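FMN Adenylyltransferase (Candida glabrata, PDB 3FWK) catalyses the transfer of an adenylyl group from ATP to FMN, the step of FAD biosynthesis that yields the finished cofactor. Local coordinates at residues T42-P52 / L74-Y85. Numbering follows the deposited sequence.
Sequences TKSILINETFP and LLLLYLSCLWEY
Phe51 lays its CB over the centre of the Tyr85 ring, 3.7 Å from the centroid, a CH-pi contact from which the phenyl ring runs on along the tyrosine toward helix 69-86. Its CD2 edge is turned to the face of Tyr85, the planes at 63°, while the far rim, CE1 and CZ, points at the face of Tyr78 in an offset edge-to-face pair with centroids 5.5 Å apart. Phe51 CZ also meets Leu82 CD2 at 3.6 Å, and Phe51 CE2 lies beside the backbone carbonyl of Cys81. The aromatic cluster lies where helix 31-50 runs out, against the C-terminal half of helix 69-86, on one flank of the Rossmann-like alpha/beta core; the axes of 42-50 and 74-85 cross at -46° and approach to 9.8 Å. Tyr78 continues inward to Phe63 and Ile61 of strand 61-64. In the middle of the crossing Cys81 SG, anti to its own carbonyl carbon, lies 3.9 Å from both Lys43 CA and Leu46 CD1, with the Ile47 branch ending in CD1 close by. That same Ile47 CD1 presses on the Glu84 carboxylate, 3.5 Å from its CD. Lys43, extended beyond CG, crosses the Glu84 side chain at about a right angle and brings NZ to the syn side of Glu84 OE1, a salt bridge of 3.0 Å lying 16° out of the carboxylate plane. Lys43 NZ also donates to a water 2.8 Å away, which links it to Ser80 OG. Farther along, Thr42 CG2 abuts Leu77 CD1, whereas its OG1 is hydrogen-bonded to Pro196 O, Trp200 NE1 and Ala38 O.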
ATOM      1  N   THR A  42     -10.642   4.937  -9.032  1.00 11.36           N
ATOM      2  CA  THR A  42     -10.631   4.827  -7.560  1.00 10.90           C
ATOM      3  C   THR A  42     -11.389   5.986  -6.904  1.00 11.20           C
ATOM      4  O   THR A  42     -12.147   5.796  -5.958  1.00 11.94           O
ATOM      5  CB  THR A  42      -9.182   4.735  -7.079  1.00 11.39           C
ATOM      6  OG1 THR A  42      -8.602   3.528  -7.563  1.00 11.34           O
ATOM      7  CG2 THR A  42      -9.093   4.826  -5.546  1.00 12.71           C
ATOM      8  N   LYS A  43     -11.134   7.204  -7.390  1.00 11.56           N
ATOM      9  CA  LYS A  43     -11.821   8.383  -6.843  1.00 13.39           C
ATOM     10  C   LYS A  43     -13.320   8.266  -6.985  1.00 13.21           C
ATOM     11  O   LYS A  43     -14.057   8.591  -6.066  1.00 14.29           O
ATOM     12  CB  LYS A  43     -11.370   9.660  -7.567  1.00 14.74           C
ATOM     13  CG  LYS A  43     -10.012  10.186  -7.208  1.00 16.61           C
ATOM     14  CD  LYS A  43      -9.870  11.586  -7.903  1.00 23.16           C
ATOM     15  CE  LYS A  43      -8.639  12.340  -7.540  1.00 25.23           C
ATOM     16  NZ  LYS A  43      -8.913  13.816  -7.767  1.00 27.64           N
ATOM     17  N   SER A  44     -13.794   7.785  -8.138  1.00 13.33           N
ATOM     18  CA  SER A  44     -15.230   7.646  -8.296  1.00 14.52           C
ATOM     19  C   SER A  44     -15.816   6.607  -7.338  1.00 13.30           C
ATOM     20  O   SER A  44     -16.884   6.818  -6.767  1.00 14.34           O
ATOM     21  CB  SER A  44     -15.545   7.282  -9.737  0.60 15.46           C
ATOM     22  OG  SER A  44     -16.932   7.223  -9.915  0.60 16.06           O
ATOM     23  N   ILE A  45     -15.124   5.484  -7.152  1.00 13.24           N
ATOM     24  CA  ILE A  45     -15.602   4.473  -6.227  1.00 13.13           C
ATOM     25  C   ILE A  45     -15.740   5.104  -4.833  1.00 13.16           C
ATOM     26  O   ILE A  45     -16.751   4.890  -4.156  1.00 13.44           O
ATOM     27  CB  ILE A  45     -14.641   3.259  -6.216  1.00 13.15           C
ATOM     28  CG1 ILE A  45     -14.765   2.492  -7.553  1.00 14.24           C
ATOM     29  CG2 ILE A  45     -14.933   2.342  -5.035  1.00 14.52           C
ATOM     30  CD1 ILE A  45     -13.605   1.536  -7.809  1.00 13.93           C
ATOM     31  N   LEU A  46     -14.731   5.857  -4.376  1.00 12.24           N
ATOM     32  CA  LEU A  46     -14.800   6.406  -3.032  1.00 12.69           C
ATOM     33  C   LEU A  46     -15.788   7.556  -2.915  1.00 12.59           C
ATOM     34  O   LEU A  46     -16.662   7.571  -2.032  1.00 14.10           O
ATOM     35  CB  LEU A  46     -13.406   6.809  -2.567  1.00 13.24           C
ATOM     36  CG  LEU A  46     -12.483   5.631  -2.259  1.00 12.93           C
ATOM     37  CD1 LEU A  46     -11.059   6.089  -2.026  1.00 15.02           C
ATOM     38  CD2 LEU A  46     -12.997   4.784  -1.103  1.00 14.38           C
ATOM     39  N   ILE A  47     -15.651   8.558  -3.791  1.00 13.26           N
ATOM     40  CA  ILE A  47     -16.447   9.770  -3.652  1.00 14.12           C
ATOM     41  C   ILE A  47     -17.908   9.539  -4.042  1.00 14.30           C
ATOM     42  O   ILE A  47     -18.816  10.071  -3.400  1.00 16.22           O
ATOM     43  CB  ILE A  47     -15.822  10.898  -4.496  1.00 14.88           C
ATOM     44  CG1 ILE A  47     -14.446  11.253  -3.920  1.00 16.61           C
ATOM     45  CG2 ILE A  47     -16.746  12.119  -4.586  1.00 18.52           C
ATOM     46  CD1 ILE A  47     -13.585  12.184  -4.761  1.00 19.12           C
ATOM     47  N   ASN A  48     -18.147   8.761  -5.090  1.00 14.32           N
ATOM     48  CA  ASN A  48     -19.505   8.550  -5.586  1.00 16.82           C
ATOM     49  C   ASN A  48     -20.187   7.349  -4.999  1.00 16.45           C
ATOM     50  O   ASN A  48     -21.384   7.389  -4.777  1.00 20.08           O
ATOM     51  CB  ASN A  48     -19.533   8.463  -7.123  1.00 17.70           C
ATOM     52  CG  ASN A  48     -18.991   9.718  -7.787  1.00 18.04           C
ATOM     53  OD1 ASN A  48     -19.215  10.816  -7.300  1.00 23.81           O
ATOM     54  ND2 ASN A  48     -18.287   9.553  -8.893  1.00 21.09           N
ATOM     55  N   GLU A  49     -19.449   6.251  -4.785  1.00 15.80           N
ATOM     56  CA  GLU A  49     -20.102   5.013  -4.362  1.00 16.08           C
ATOM     57  C   GLU A  49     -19.964   4.708  -2.880  1.00 16.63           C
ATOM     58  O   GLU A  49     -20.716   3.900  -2.350  1.00 20.81           O
ATOM     59  CB  GLU A  49     -19.577   3.820  -5.159  1.00 17.78           C
ATOM     60  CG  GLU A  49     -19.743   3.900  -6.664  1.00 21.29           C
ATOM     61  CD  GLU A  49     -19.299   2.597  -7.323  1.00 25.33           C
ATOM     62  OE1 GLU A  49     -19.851   1.511  -6.969  1.00 31.21           O
ATOM     63  OE2 GLU A  49     -18.384   2.642  -8.156  1.00 28.91           O
ATOM     64  N   THR A  50     -18.985   5.295  -2.204  1.00 14.08           N
ATOM     65  CA  THR A  50     -18.661   4.840  -0.847  1.00 14.43           C
ATOM     66  C   THR A  50     -19.103   5.860   0.187  1.00 14.79           C
ATOM     67  O   THR A  50     -19.988   5.567   0.993  1.00 15.30           O
ATOM     68  CB  THR A  50     -17.167   4.526  -0.701  1.00 14.96           C
ATOM     69  OG1 THR A  50     -16.810   3.509  -1.655  1.00 17.22           O
ATOM     70  CG2 THR A  50     -16.824   4.055   0.725  1.00 16.19           C
ATOM     71  N   PHE A  51     -18.532   7.060   0.151  1.00 15.09           N
ATOM     72  CA  PHE A  51     -18.790   8.042   1.211  1.00 16.01           C
ATOM     73  C   PHE A  51     -20.266   8.459   1.330  1.00 17.74           C
ATOM     74  O   PHE A  51     -20.699   8.738   2.436  1.00 19.15           O
ATOM     75  CB  PHE A  51     -17.868   9.255   1.053  1.00 16.17           C
ATOM     76  CG  PHE A  51     -16.384   8.939   1.194  1.00 15.54           C
ATOM     77  CD1 PHE A  51     -15.919   7.825   1.918  1.00 17.85           C
ATOM     78  CD2 PHE A  51     -15.457   9.794   0.630  1.00 16.20           C
ATOM     79  CE1 PHE A  51     -14.545   7.571   2.038  1.00 17.76           C
ATOM     80  CE2 PHE A  51     -14.107   9.547   0.763  1.00 17.71           C
ATOM     81  CZ  PHE A  51     -13.650   8.454   1.469  1.00 16.48           C
ATOM     82  N   PRO A  52     -21.036   8.499   0.223  1.00 17.49           N
ATOM     83  CA  PRO A  52     -22.463   8.814   0.420  1.00 18.23           C
ATOM     84  C   PRO A  52     -23.238   7.758   1.204  1.00 19.21           C
ATOM     85  O   PRO A  52     -24.318   8.059   1.728  1.00 20.80           O
ATOM     86  CB  PRO A  52     -22.999   8.907  -1.015  1.00 19.99           C
ATOM     87  CG  PRO A  52     -21.774   9.312  -1.837  1.00 19.28           C
ATOM     88  CD  PRO A  52     -20.677   8.469  -1.208  1.00 18.02           C
ATOM     89  N   LEU A  74      -3.344   2.957  -1.695  1.00  9.89           N
ATOM     90  CA  LEU A  74      -4.756   3.151  -1.395  1.00 10.80           C
ATOM     91  C   LEU A  74      -4.967   4.135  -0.252  1.00 10.34           C
ATOM     92  O   LEU A  74      -5.905   4.928  -0.289  1.00 10.97           O
ATOM     93  CB  LEU A  74      -5.420   1.823  -1.109  1.00 11.00           C
ATOM     94  CG  LEU A  74      -6.933   1.894  -0.831  1.00 12.00           C
ATOM     95  CD1 LEU A  74      -7.707   2.583  -1.993  1.00 13.17           C
ATOM     96  CD2 LEU A  74      -7.464   0.499  -0.632  1.00 12.93           C
ATOM     97  N   LEU A  75      -4.098   4.100   0.761  1.00  9.99           N
ATOM     98  CA  LEU A  75      -4.243   5.057   1.858  1.00 10.73           C
ATOM     99  C   LEU A  75      -4.040   6.496   1.341  1.00 10.60           C
ATOM    100  O   LEU A  75      -4.779   7.400   1.743  1.00 10.92           O
ATOM    101  CB  LEU A  75      -3.229   4.749   2.942  1.00 11.46           C
ATOM    102  CG  LEU A  75      -3.278   5.678   4.173  1.00 13.16           C
ATOM    103  CD1 LEU A  75      -4.624   5.698   4.870  1.00 14.60           C
ATOM    104  CD2 LEU A  75      -2.148   5.249   5.155  1.00 14.88           C
ATOM    105  N   LEU A  76      -3.029   6.734   0.495  1.00 10.18           N
ATOM    106  CA  LEU A  76      -2.854   8.070  -0.068  1.00 10.79           C
ATOM    107  C   LEU A  76      -4.098   8.507  -0.833  1.00 11.21           C
ATOM    108  O   LEU A  76      -4.543   9.642  -0.705  1.00 11.39           O
ATOM    109  CB  LEU A  76      -1.636   8.086  -0.983  1.00 11.71           C
ATOM    110  CG  LEU A  76      -0.281   7.755  -0.343  1.00 13.31           C
ATOM    111  CD1 LEU A  76       0.829   7.852  -1.379  1.00 15.59           C
ATOM    112  CD2 LEU A  76       0.022   8.600   0.919  1.00 16.32           C
ATOM    113  N   LEU A  77      -4.665   7.609  -1.658  1.00 10.35           N
ATOM    114  CA  LEU A  77      -5.860   7.954  -2.400  1.00 11.57           C
ATOM    115  C   LEU A  77      -7.072   8.158  -1.508  1.00 11.34           C
ATOM    116  O   LEU A  77      -7.916   9.024  -1.794  1.00 11.77           O
ATOM    117  CB  LEU A  77      -6.134   6.896  -3.470  1.00 11.72           C
ATOM    118  CG  LEU A  77      -5.050   6.806  -4.533  1.00 13.10           C
ATOM    119  CD1 LEU A  77      -5.284   5.579  -5.401  1.00 15.68           C
ATOM    120  CD2 LEU A  77      -4.897   8.104  -5.401  1.00 15.40           C
ATOM    121  N   TYR A  78      -7.193   7.354  -0.443  1.00 10.90           N
ATOM    122  CA  TYR A  78      -8.292   7.484   0.481  1.00 11.44           C
ATOM    123  C   TYR A  78      -8.231   8.833   1.201  1.00 11.69           C
ATOM    124  O   TYR A  78      -9.245   9.543   1.301  1.00 12.16           O
ATOM    125  CB  TYR A  78      -8.225   6.318   1.469  1.00 11.59           C
ATOM    126  CG  TYR A  78      -9.393   6.227   2.414  1.00 12.25           C
ATOM    127  CD1 TYR A  78     -10.571   5.645   2.003  1.00 13.46           C
ATOM    128  CD2 TYR A  78      -9.339   6.734   3.699  1.00 12.78           C
ATOM    129  CE1 TYR A  78     -11.668   5.556   2.829  1.00 14.71           C
ATOM    130  CE2 TYR A  78     -10.419   6.650   4.546  1.00 13.36           C
ATOM    131  CZ  TYR A  78     -11.594   6.085   4.090  1.00 13.61           C
ATOM    132  OH  TYR A  78     -12.681   5.987   4.902  1.00 15.72           O
ATOM    133  N   LEU A  79      -7.036   9.188   1.681  1.00 11.66           N
ATOM    134  CA  LEU A  79      -6.841  10.515   2.299  1.00 11.86           C
ATOM    135  C   LEU A  79      -7.155  11.648   1.322  1.00 12.64           C
ATOM    136  O   LEU A  79      -7.847  12.621   1.702  1.00 13.35           O
ATOM    137  CB  LEU A  79      -5.432  10.593   2.844  1.00 13.10           C
ATOM    138  CG  LEU A  79      -5.131   9.813   4.137  1.00 13.55           C
ATOM    139  CD1 LEU A  79      -3.650   9.720   4.404  1.00 15.16           C
ATOM    140  CD2 LEU A  79      -5.831  10.502   5.314  1.00 19.31           C
ATOM    141  N   SER A  80      -6.708  11.508   0.073  1.00 11.71           N
ATOM    142  CA  SER A  80      -7.024  12.538  -0.920  1.00 12.46           C
ATOM    143  C   SER A  80      -8.544  12.677  -1.078  1.00 12.26           C
ATOM    144  O   SER A  80      -9.078  13.772  -1.142  1.00 13.76           O
ATOM    145  CB  SER A  80      -6.399  12.119  -2.243  1.00 12.76           C
ATOM    146  OG  SER A  80      -6.815  13.004  -3.312  1.00 15.21           O
ATOM    147  N   CYS A  81      -9.249  11.551  -1.128  1.00 12.43           N
ATOM    148  CA  CYS A  81     -10.688  11.576  -1.298  1.00 13.13           C
ATOM    149  C   CYS A  81     -11.429  12.109  -0.109  1.00 13.68           C
ATOM    150  O   CYS A  81     -12.469  12.751  -0.268  1.00 14.87           O
ATOM    151  CB  CYS A  81     -11.212  10.196  -1.701  1.00 14.51           C
ATOM    152  SG  CYS A  81     -10.752   9.726  -3.360  1.00 15.99           S
ATOM    153  N   LEU A  82     -10.928  11.873   1.101  1.00 14.78           N
ATOM    154  CA  LEU A  82     -11.528  12.526   2.286  1.00 15.74           C
ATOM    155  C   LEU A  82     -11.431  14.034   2.178  1.00 16.95           C
ATOM    156  O   LEU A  82     -12.400  14.750   2.452  1.00 19.30           O
ATOM    157  CB  LEU A  82     -10.806  12.064   3.553  1.00 17.60           C
ATOM    158  CG  LEU A  82     -11.019  10.622   3.976  1.00 18.46           C
ATOM    159  CD1 LEU A  82     -10.121  10.298   5.173  1.00 20.21           C
ATOM    160  CD2 LEU A  82     -12.482  10.349   4.311  1.00 20.52           C
ATOM    161  N   TRP A  83     -10.266  14.531   1.795  1.00 16.02           N
ATOM    162  CA  TRP A  83     -10.108  15.969   1.606  1.00 16.98           C
ATOM    163  C   TRP A  83     -11.042  16.481   0.519  1.00 18.77           C
ATOM    164  O   TRP A  83     -11.754  17.474   0.703  1.00 20.11           O
ATOM    165  CB  TRP A  83      -8.656  16.314   1.298  1.00 16.75           C
ATOM    166  CG  TRP A  83      -8.414  17.783   1.241  1.00 17.23           C
ATOM    167  CD1 TRP A  83      -8.413  18.594   0.121  1.00 17.76           C
ATOM    168  CD2 TRP A  83      -8.195  18.651   2.358  1.00 17.67           C
ATOM    169  NE1 TRP A  83      -8.188  19.919   0.493  1.00 19.15           N
ATOM    170  CE2 TRP A  83      -8.031  19.964   1.852  1.00 19.57           C
ATOM    171  CE3 TRP A  83      -8.059  18.434   3.729  1.00 18.95           C
ATOM    172  CZ2 TRP A  83      -7.802  21.058   2.683  1.00 20.24           C
ATOM    173  CZ3 TRP A  83      -7.826  19.525   4.558  1.00 18.96           C
ATOM    174  CH2 TRP A  83      -7.689  20.805   4.034  1.00 19.78           C
ATOM    175  N   GLU A  84     -11.043  15.807  -0.616  1.00 17.10           N
ATOM    176  CA  GLU A  84     -11.883  16.253  -1.734  1.00 18.32           C
ATOM    177  C   GLU A  84     -13.353  16.253  -1.359  1.00 19.42           C
ATOM    178  O   GLU A  84     -14.088  17.229  -1.627  1.00 21.78           O
ATOM    179  CB  GLU A  84     -11.594  15.399  -2.956  1.00 17.99           C
ATOM    180  CG  GLU A  84     -12.419  15.823  -4.193  1.00 21.88           C
ATOM    181  CD  GLU A  84     -11.939  15.235  -5.503  1.00 21.59           C
ATOM    182  OE1 GLU A  84     -10.898  14.564  -5.581  1.00 21.04           O
ATOM    183  OE2 GLU A  84     -12.649  15.438  -6.532  1.00 26.23           O
ATOM    184  N   TYR A  85     -13.796  15.222  -0.662  1.00 19.31           N
ATOM    185  CA  TYR A  85     -15.210  15.065  -0.337  1.00 19.63           C
ATOM    186  C   TYR A  85     -15.647  16.124   0.655  1.00 22.28           C
ATOM    187  O   TYR A  85     -16.702  16.737   0.481  1.00 24.59           O
ATOM    188  CB  TYR A  85     -15.475  13.667   0.220  1.00 20.53           C
ATOM    189  CG  TYR A  85     -16.924  13.323   0.433  1.00 21.92           C
ATOM    190  CD1 TYR A  85     -17.740  12.987  -0.653  1.00 23.13           C
ATOM    191  CD2 TYR A  85     -17.470  13.254   1.718  1.00 22.35           C
ATOM    192  CE1 TYR A  85     -19.072  12.627  -0.461  1.00 24.22           C
ATOM    193  CE2 TYR A  85     -18.802  12.898   1.907  1.00 23.84           C
ATOM    194  CZ  TYR A  85     -19.589  12.595   0.799  1.00 22.71           C
ATOM    195  OH  TYR A  85     -20.922  12.210   0.953  1.00 26.82           O
TER
HETATM  196  O   HOH W   1      -6.821  14.640  -6.052  1.00 29.96           O